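Long-range contacts in AtGH3.15 acyl acid amido synthetase (PDB 6E1Q), which conjugates glutamine, and possibly cysteine, to the auxin precursor indole-3-butyric acid through ATP-driven acyl acid amido synthesis, and also modifies the herbicide 2,4-DB: residues K140-F146 and L181-A187; R214-A220 and I297-I301. One frame throughout, in Å; residues are numbered along the deposited sequence.

Contact 1: residues K140-F146 and L181-A187. With CFA ((2,4-dichlorophenoxy)acetic acid), chain C.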
loop_
_atom_site.group_PDB
_atom_site.type_symbol
_atom_site.label_atom_id
_atom_site.label_comp_id
_atom_site.label_asym_id
_atom_site.label_seq_id
_atom_site.Cartn_x
_atom_site.Cartn_y
_atom_site.Cartn_z
ATOM N N LYS A 140 3.191 22.512 1.062
ATOM C CA LYS A 140 2.326 21.589 0.336
ATOM C C LYS A 140 2.827 20.142 0.417
ATOM O O LYS A 140 4.003 19.867 0.674
ATOM C CB LYS A 140 2.202 21.990 -1.135
ATOM C CG LYS A 140 1.240 23.134 -1.396
ATOM C CD LYS A 140 1.739 23.959 -2.555
ATOM C CE LYS A 140 0.647 24.831 -3.140
ATOM N NZ LYS A 140 0.966 25.115 -4.563
ATOM N N SER A 141 1.901 19.217 0.178
ATOM C CA SER A 141 2.190 17.791 0.079
ATOM C C SER A 141 2.336 17.444 -1.396
ATOM O O SER A 141 1.371 17.533 -2.160
ATOM C CB SER A 141 1.085 16.955 0.727
ATOM O OG SER A 141 1.062 17.132 2.128
ATOM N N LEU A 142 3.540 17.064 -1.796
ATOM C CA LEU A 142 3.791 16.599 -3.155
ATOM C C LEU A 142 3.492 15.107 -3.198
ATOM O O LEU A 142 4.163 14.319 -2.524
ATOM C CB LEU A 142 5.232 16.887 -3.561
ATOM C CG LEU A 142 5.714 16.410 -4.930
ATOM C CD1 LEU A 142 4.907 17.076 -6.062
ATOM C CD2 LEU A 142 7.200 16.723 -5.063
ATOM N N ILE A 143 2.473 14.724 -3.962
ATOM C CA ILE A 143 1.949 13.366 -3.953
ATOM C C ILE A 143 2.245 12.753 -5.308
ATOM O O ILE A 143 1.786 13.252 -6.340
ATOM C CB ILE A 143 0.445 13.339 -3.629
ATOM C CG1 ILE A 143 0.220 13.657 -2.145
ATOM C CG2 ILE A 143 -0.154 11.985 -3.940
ATOM C CD1 ILE A 143 -1.196 14.063 -1.828
ATOM N N PHE A 144 3.029 11.683 -5.303
ATOM C CA PHE A 144 3.393 10.986 -6.524
ATOM C C PHE A 144 2.323 9.938 -6.774
ATOM O O PHE A 144 2.292 8.891 -6.135
ATOM C CB PHE A 144 4.786 10.383 -6.407
ATOM C CG PHE A 144 5.859 11.415 -6.210
ATOM C CD1 PHE A 144 6.151 12.318 -7.211
ATOM C CD2 PHE A 144 6.551 11.495 -5.020
ATOM C CE1 PHE A 144 7.131 13.273 -7.044
ATOM C CE2 PHE A 144 7.533 12.448 -4.840
ATOM C CZ PHE A 144 7.823 13.340 -5.867
ATOM N N TYR A 145 1.444 10.229 -7.714
ATOM C CA TYR A 145 0.323 9.354 -7.995
ATOM C C TYR A 145 -0.195 9.748 -9.354
ATOM O O TYR A 145 -0.418 10.935 -9.597
ATOM C CB TYR A 145 -0.802 9.513 -6.963
ATOM C CG TYR A 145 -1.920 8.514 -7.196
ATOM C CD1 TYR A 145 -1.822 7.226 -6.699
ATOM C CD2 TYR A 145 -3.053 8.846 -7.940
ATOM C CE1 TYR A 145 -2.817 6.302 -6.904
ATOM C CE2 TYR A 145 -4.063 7.909 -8.164
ATOM C CZ TYR A 145 -3.928 6.636 -7.643
ATOM O OH TYR A 145 -4.892 5.667 -7.825
ATOM N N PHE A 146 -0.407 8.773 -10.227
ATOM C CA PHE A 146 -1.162 9.103 -11.423
ATOM C C PHE A 146 -1.886 7.861 -11.924
ATOM O O PHE A 146 -1.522 6.733 -11.596
ATOM C CB PHE A 146 -0.281 9.746 -12.507
ATOM C CG PHE A 146 1.020 9.038 -12.761
ATOM C CD1 PHE A 146 1.060 7.880 -13.525
ATOM C CD2 PHE A 146 2.212 9.561 -12.278
ATOM C CE1 PHE A 146 2.264 7.242 -13.787
ATOM C CE2 PHE A 146 3.422 8.922 -12.534
ATOM C CZ PHE A 146 3.445 7.762 -13.287
ATOM N N LEU A 181 -2.292 20.915 -1.658
ATOM C CA LEU A 181 -1.726 19.701 -2.223
ATOM C C LEU A 181 -1.040 20.021 -3.540
ATOM O O LEU A 181 -1.568 20.779 -4.359
ATOM C CB LEU A 181 -2.794 18.631 -2.466
ATOM C CG LEU A 181 -3.592 18.076 -1.286
ATOM C CD1 LEU A 181 -4.588 17.037 -1.793
ATOM C CD2 LEU A 181 -2.671 17.485 -0.222
ATOM N N GLN A 182 0.142 19.447 -3.736
ATOM C CA GLN A 182 0.798 19.446 -5.041
ATOM C C GLN A 182 0.585 18.063 -5.635
ATOM O O GLN A 182 1.274 17.100 -5.280
ATOM C CB GLN A 182 2.280 19.788 -4.945
ATOM C CG GLN A 182 2.894 20.053 -6.295
ATOM C CD GLN A 182 2.229 21.212 -6.987
ATOM O OE1 GLN A 182 2.568 22.368 -6.736
ATOM N NE2 GLN A 182 1.264 20.918 -7.855
ATOM N N VAL A 183 -0.378 17.959 -6.533
ATOM C CA VAL A 183 -0.740 16.674 -7.099
ATOM C C VAL A 183 -0.683 16.795 -8.614
ATOM O O VAL A 183 -1.006 17.848 -9.180
ATOM C CB VAL A 183 -2.131 16.207 -6.607
ATOM C CG1 VAL A 183 -3.255 17.080 -7.157
ATOM C CG2 VAL A 183 -2.335 14.744 -6.898
ATOM N N SER A 184 -0.232 15.727 -9.261
ATOM C CA SER A 184 -0.062 15.740 -10.701
ATOM C C SER A 184 -1.392 16.037 -11.396
ATOM O O SER A 184 -2.464 15.706 -10.878
ATOM C CB SER A 184 0.496 14.401 -11.175
ATOM O OG SER A 184 -0.537 13.492 -11.499
ATOM N N PRO A 185 -1.350 16.669 -12.571
ATOM C CA PRO A 185 -2.585 16.817 -13.358
ATOM C C PRO A 185 -3.248 15.482 -13.666
ATOM O O PRO A 185 -4.454 15.449 -13.949
ATOM C CB PRO A 185 -2.103 17.522 -14.636
ATOM C CG PRO A 185 -0.632 17.165 -14.735
ATOM C CD PRO A 185 -0.156 17.123 -13.310
ATOM N N HIS A 186 -2.499 14.378 -13.581
ATOM C CA HIS A 186 -2.983 13.056 -13.941
ATOM C C HIS A 186 -3.303 12.184 -12.733
ATOM O O HIS A 186 -3.405 10.963 -12.875
ATOM C CB HIS A 186 -1.967 12.357 -14.836
ATOM C CG HIS A 186 -1.666 13.107 -16.089
ATOM N ND1 HIS A 186 -2.623 13.358 -17.047
ATOM C CD2 HIS A 186 -0.524 13.678 -16.536
ATOM C CE1 HIS A 186 -2.081 14.043 -18.036
ATOM N NE2 HIS A 186 -0.807 14.249 -17.753
ATOM N N ALA A 187 -3.471 12.781 -11.553
ATOM C CA ALA A 187 -4.037 12.029 -10.439
ATOM C C ALA A 187 -5.530 11.786 -10.630
ATOM O O ALA A 187 -6.062 10.786 -10.134
ATOM C CB ALA A 187 -3.793 12.757 -9.125
HETATM C C1 CFA C . 0.004 12.346 1.712
HETATM C C2 CFA C . -1.029 11.443 2.381
HETATM C "C1'" CFA C . -0.909 9.617 0.849
HETATM C "C2'" CFA C . -0.599 8.296 0.553
HETATM C "C3'" CFA C . -0.768 7.832 -0.728
HETATM C "C4'" CFA C . -1.237 8.674 -1.703
HETATM C "C5'" CFA C . -1.555 9.982 -1.429
HETATM CL CL3 CFA C . 0.021 7.152 1.774
HETATM C "C6'" CFA C . -1.393 10.449 -0.147
HETATM O O1 CFA C . -0.291 13.534 1.422
HETATM O O2 CFA C . 1.137 11.889 1.432
HETATM O "O1'" CFA C . -0.737 10.093 2.154
HETATM CL CL4 CFA C . -1.436 8.044 -3.338
#

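Contact 2: residues R214-A220 and I297-I301. With CFA ((2,4-dichlorophenoxy)acetic acid), chain C.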
loop_
_atom_site.group_PDB
_atom_site.type_symbol
_atom_site.label_atom_id
_atom_site.label_comp_id
_atom_site.label_asym_id
_atom_site.label_seq_id
_atom_site.Cartn_x
_atom_site.Cartn_y
_atom_site.Cartn_z
ATOM N N ARG A 214 5.938 17.996 2.467
ATOM C CA ARG A 214 5.795 16.567 2.676
ATOM C C ARG A 214 5.791 15.888 1.325
ATOM O O ARG A 214 5.274 16.439 0.351
ATOM C CB ARG A 214 4.510 16.250 3.458
ATOM C CG ARG A 214 3.879 14.884 3.211
ATOM C CD ARG A 214 2.744 14.622 4.224
ATOM N NE ARG A 214 1.437 14.974 3.666
ATOM C CZ ARG A 214 0.267 14.705 4.234
ATOM N NH1 ARG A 214 0.215 14.066 5.392
ATOM N NH2 ARG A 214 -0.855 15.085 3.639
ATOM N N LEU A 215 6.382 14.700 1.279
ATOM C CA LEU A 215 6.345 13.839 0.109
ATOM C C LEU A 215 5.422 12.667 0.402
ATOM O O LEU A 215 5.469 12.095 1.494
ATOM C CB LEU A 215 7.741 13.318 -0.232
ATOM C CG LEU A 215 8.881 14.340 -0.386
ATOM C CD1 LEU A 215 10.195 13.603 -0.603
ATOM C CD2 LEU A 215 8.617 15.318 -1.536
ATOM N N GLY A 216 4.585 12.318 -0.567
ATOM C CA GLY A 216 3.647 11.224 -0.399
ATOM C C GLY A 216 3.566 10.370 -1.643
ATOM O O GLY A 216 3.776 10.836 -2.768
ATOM N N ALA A 217 3.249 9.104 -1.418
ATOM C CA ALA A 217 2.974 8.144 -2.476
ATOM C C ALA A 217 2.242 6.979 -1.845
ATOM O O ALA A 217 2.265 6.820 -0.622
ATOM C CB ALA A 217 4.268 7.678 -3.162
ATOM N N PRO A 218 1.589 6.139 -2.645
ATOM C CA PRO A 218 0.891 4.994 -2.035
ATOM C C PRO A 218 1.804 4.099 -1.202
ATOM O O PRO A 218 1.483 3.801 -0.042
ATOM C CB PRO A 218 0.300 4.258 -3.247
ATOM C CG PRO A 218 0.205 5.312 -4.328
ATOM C CD PRO A 218 1.390 6.210 -4.110
ATOM N N PHE A 219 2.941 3.674 -1.747
ATOM C CA PHE A 219 3.808 2.693 -1.099
ATOM C C PHE A 219 5.248 3.188 -1.003
ATOM O O PHE A 219 5.695 4.009 -1.806
ATOM C CB PHE A 219 3.827 1.372 -1.869
ATOM C CG PHE A 219 2.497 0.969 -2.437
ATOM C CD1 PHE A 219 1.388 0.833 -1.620
ATOM C CD2 PHE A 219 2.370 0.670 -3.786
ATOM C CE1 PHE A 219 0.164 0.433 -2.139
ATOM C CE2 PHE A 219 1.145 0.264 -4.319
ATOM C CZ PHE A 219 0.045 0.147 -3.496
ATOM N N ALA A 220 5.991 2.622 -0.040
ATOM C CA ALA A 220 7.439 2.835 0.009
ATOM C C ALA A 220 8.092 2.579 -1.351
ATOM O O ALA A 220 8.919 3.370 -1.812
ATOM C CB ALA A 220 8.070 1.934 1.076
ATOM N N ILE A 297 8.031 11.757 4.851
ATOM C CA ILE A 297 7.750 10.984 3.658
ATOM C C ILE A 297 6.673 9.990 4.041
ATOM O O ILE A 297 6.927 9.078 4.833
ATOM C CB ILE A 297 8.992 10.264 3.134
ATOM C CG1 ILE A 297 10.038 11.282 2.685
ATOM C CG2 ILE A 297 8.582 9.274 2.023
ATOM C CD1 ILE A 297 11.412 10.691 2.537
ATOM N N GLU A 298 5.484 10.156 3.465
ATOM C CA GLU A 298 4.289 9.429 3.865
ATOM C C GLU A 298 3.992 8.361 2.824
ATOM O O GLU A 298 3.824 8.677 1.639
ATOM C CB GLU A 298 3.104 10.393 4.014
ATOM C CG GLU A 298 1.759 9.694 4.212
ATOM C CD GLU A 298 1.570 9.143 5.630
ATOM O OE1 GLU A 298 2.020 9.792 6.596
ATOM O OE2 GLU A 298 0.987 8.048 5.777
ATOM N N SER A 299 3.939 7.098 3.261
ATOM C CA SER A 299 3.556 5.983 2.393
ATOM C C SER A 299 3.363 4.740 3.245
ATOM O O SER A 299 3.751 4.699 4.414
ATOM C CB SER A 299 4.617 5.700 1.323
ATOM O OG SER A 299 5.783 5.140 1.935
ATOM N N ILE A 300 2.799 3.707 2.628
ATOM C CA ILE A 300 2.695 2.418 3.302
ATOM C C ILE A 300 4.089 1.802 3.401
ATOM O O ILE A 300 4.786 1.632 2.390
ATOM C CB ILE A 300 1.709 1.502 2.571
ATOM C CG1 ILE A 300 0.303 2.103 2.684
ATOM C CG2 ILE A 300 1.749 0.088 3.158
ATOM C CD1 ILE A 300 -0.698 1.462 1.749
ATOM N N ILE A 301 4.512 1.489 4.630
ATOM C CA ILE A 301 5.811 0.898 4.913
ATOM C C ILE A 301 5.691 -0.392 5.715
ATOM O O ILE A 301 6.683 -0.869 6.259
ATOM C CB ILE A 301 6.733 1.891 5.650
ATOM C CG1 ILE A 301 6.080 2.332 6.973
ATOM C CG2 ILE A 301 7.110 3.053 4.749
ATOM C CD1 ILE A 301 6.751 3.540 7.646
HETATM C C1 CFA C . 0.004 12.346 1.712
HETATM C C2 CFA C . -1.029 11.443 2.381
HETATM C "C1'" CFA C . -0.909 9.617 0.849
HETATM C "C2'" CFA C . -0.599 8.296 0.553
HETATM C "C3'" CFA C . -0.768 7.832 -0.728
HETATM C "C4'" CFA C . -1.237 8.674 -1.703
HETATM C "C5'" CFA C . -1.555 9.982 -1.429
HETATM CL CL3 CFA C . 0.021 7.152 1.774
HETATM C "C6'" CFA C . -1.393 10.449 -0.147
HETATM O O1 CFA C . -0.291 13.534 1.422
HETATM O O2 CFA C . 1.137 11.889 1.432
HETATM O "O1'" CFA C . -0.737 10.093 2.154
HETATM CL CL4 CFA C . -1.436 8.044 -3.338
#

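Contact 1: residues K140-F146 and L181-A187
Leu142 and Gln182 meet on one face of a parallel strand pair, where their side chains pass each other obliquely and Leu142 CD1 lies 3.6 Å from Gln182 CG. Leu142 reaches across because CG is anti to the backbone N (chi1 177°), with CD1 carried toward the neighbouring strand. Gln182 bends at its second torsion (chi2 60°), and its buried OE1 finds no hydrogen-bonding partner; the amine of Lys140 stays 3.9 Å away, measured NZ to OE1. The reverse face carries Ser141, Ile143, Leu181 and Val183. Leu181 CD2 packs against Ser141 CB and also against Ile143 CD1, at 4.1 Å from the latter. Between the two faces, Gln182 uses both its backbone groups: its N donates to Ser141 O (2.8 Å), lying well above that carbonyl plane, while its O accepts from Ile143 N (3.0 Å) almost in line with the carbonyl bond. Strand 181-183 lies at the margin of the parallel strands here, beside 140-143 in the adenylating GH3 N-terminal domain, with Leu181 and Val183 touching Ile170 and Leu167 of helix 162-172. Ile143 also faces the herbicide pocket, with CD1 3.4 Å from carboxylate oxygen O1 of (2,4-dichlorophenoxy)acetic acid and CG2 near ring carbon C5'. Beyond the strands, Ser184 opens a type I beta turn that runs to Ala187. Its OG donates to Tyr145 O (3.2 Å) in the carbonyl plane and takes a weak bond from His186 N, tying the turn to the loop opposite. The CD2 and CE2 atoms of Tyr145 meet Ala187, while CD1 is 3.5 Å from ligand chlorine CL4, which approaches obliquely. The Tyr145 hydroxyl is bonded to Thr161. Phe146 CB rests on His186 CB, and helix 194-207 packs against both residues.

Contact 2: residues R214-A220 and I297-I301
Leu215 and Gly216 pair in parallel with Ile297 and Glu298, and a beta bulge then shifts the register by one before Phe219 pairs with Ile300. The backbone of Glu298 straddles Gly216, its N donating to Leu215 O (2.8 Å) and its O accepting from Ala217 N. Leu215 and Ile297 lie side by side, CD1 to CG1 4.0 Å. Past the bulge, Pro218 CB sits over the centre of the Phe219 ring while Ile300 CD1 comes to the ring edge. The pocket face carries Arg214, whose chain bends at chi3 (96°) to lay one guanidinium face against the ligand carboxylate, NH2 2.8 Å from O1. With an alanine here the carboxylate would probably lose its charge partner, and Ser141 OG the NE it bonds to. Glu298 CG is 3.3 Å from the ether oxygen O1', its carboxylate being held by Thr322 and Ser324. Gly216 lets oxygen O2 lie close, since a beta carbon there would collide with it. Strand 140-143 flanks strand 212-217, strand 321-327 flanks 297-298, and Phe223 of helix 220-243 packs on Ala217, Ile297 and Ser299.

Both contacts are buried and parallel in strand direction, but contact 2 lies deeper, about 9 Å from the chain centre to its own centre, against about 17 Å for contact 1. Strands 140-143 and 212-217 are neighbours, so the four strands run in order 181-183, 140-143, 212-217, 297-298, with contact 1 at the margin and contact 2 further in. The two are stitched together by Phe144 N to Gly216 O (2.8 Å) and Ser141 OG to Arg214 NE (2.7 Å), both probable hydrogen bonds. Both offer the ligand apolar surface, Tyr145 and Pro218 meeting the same chlorine, while contact 2 alone of the two brings a positive charge to the carboxylate.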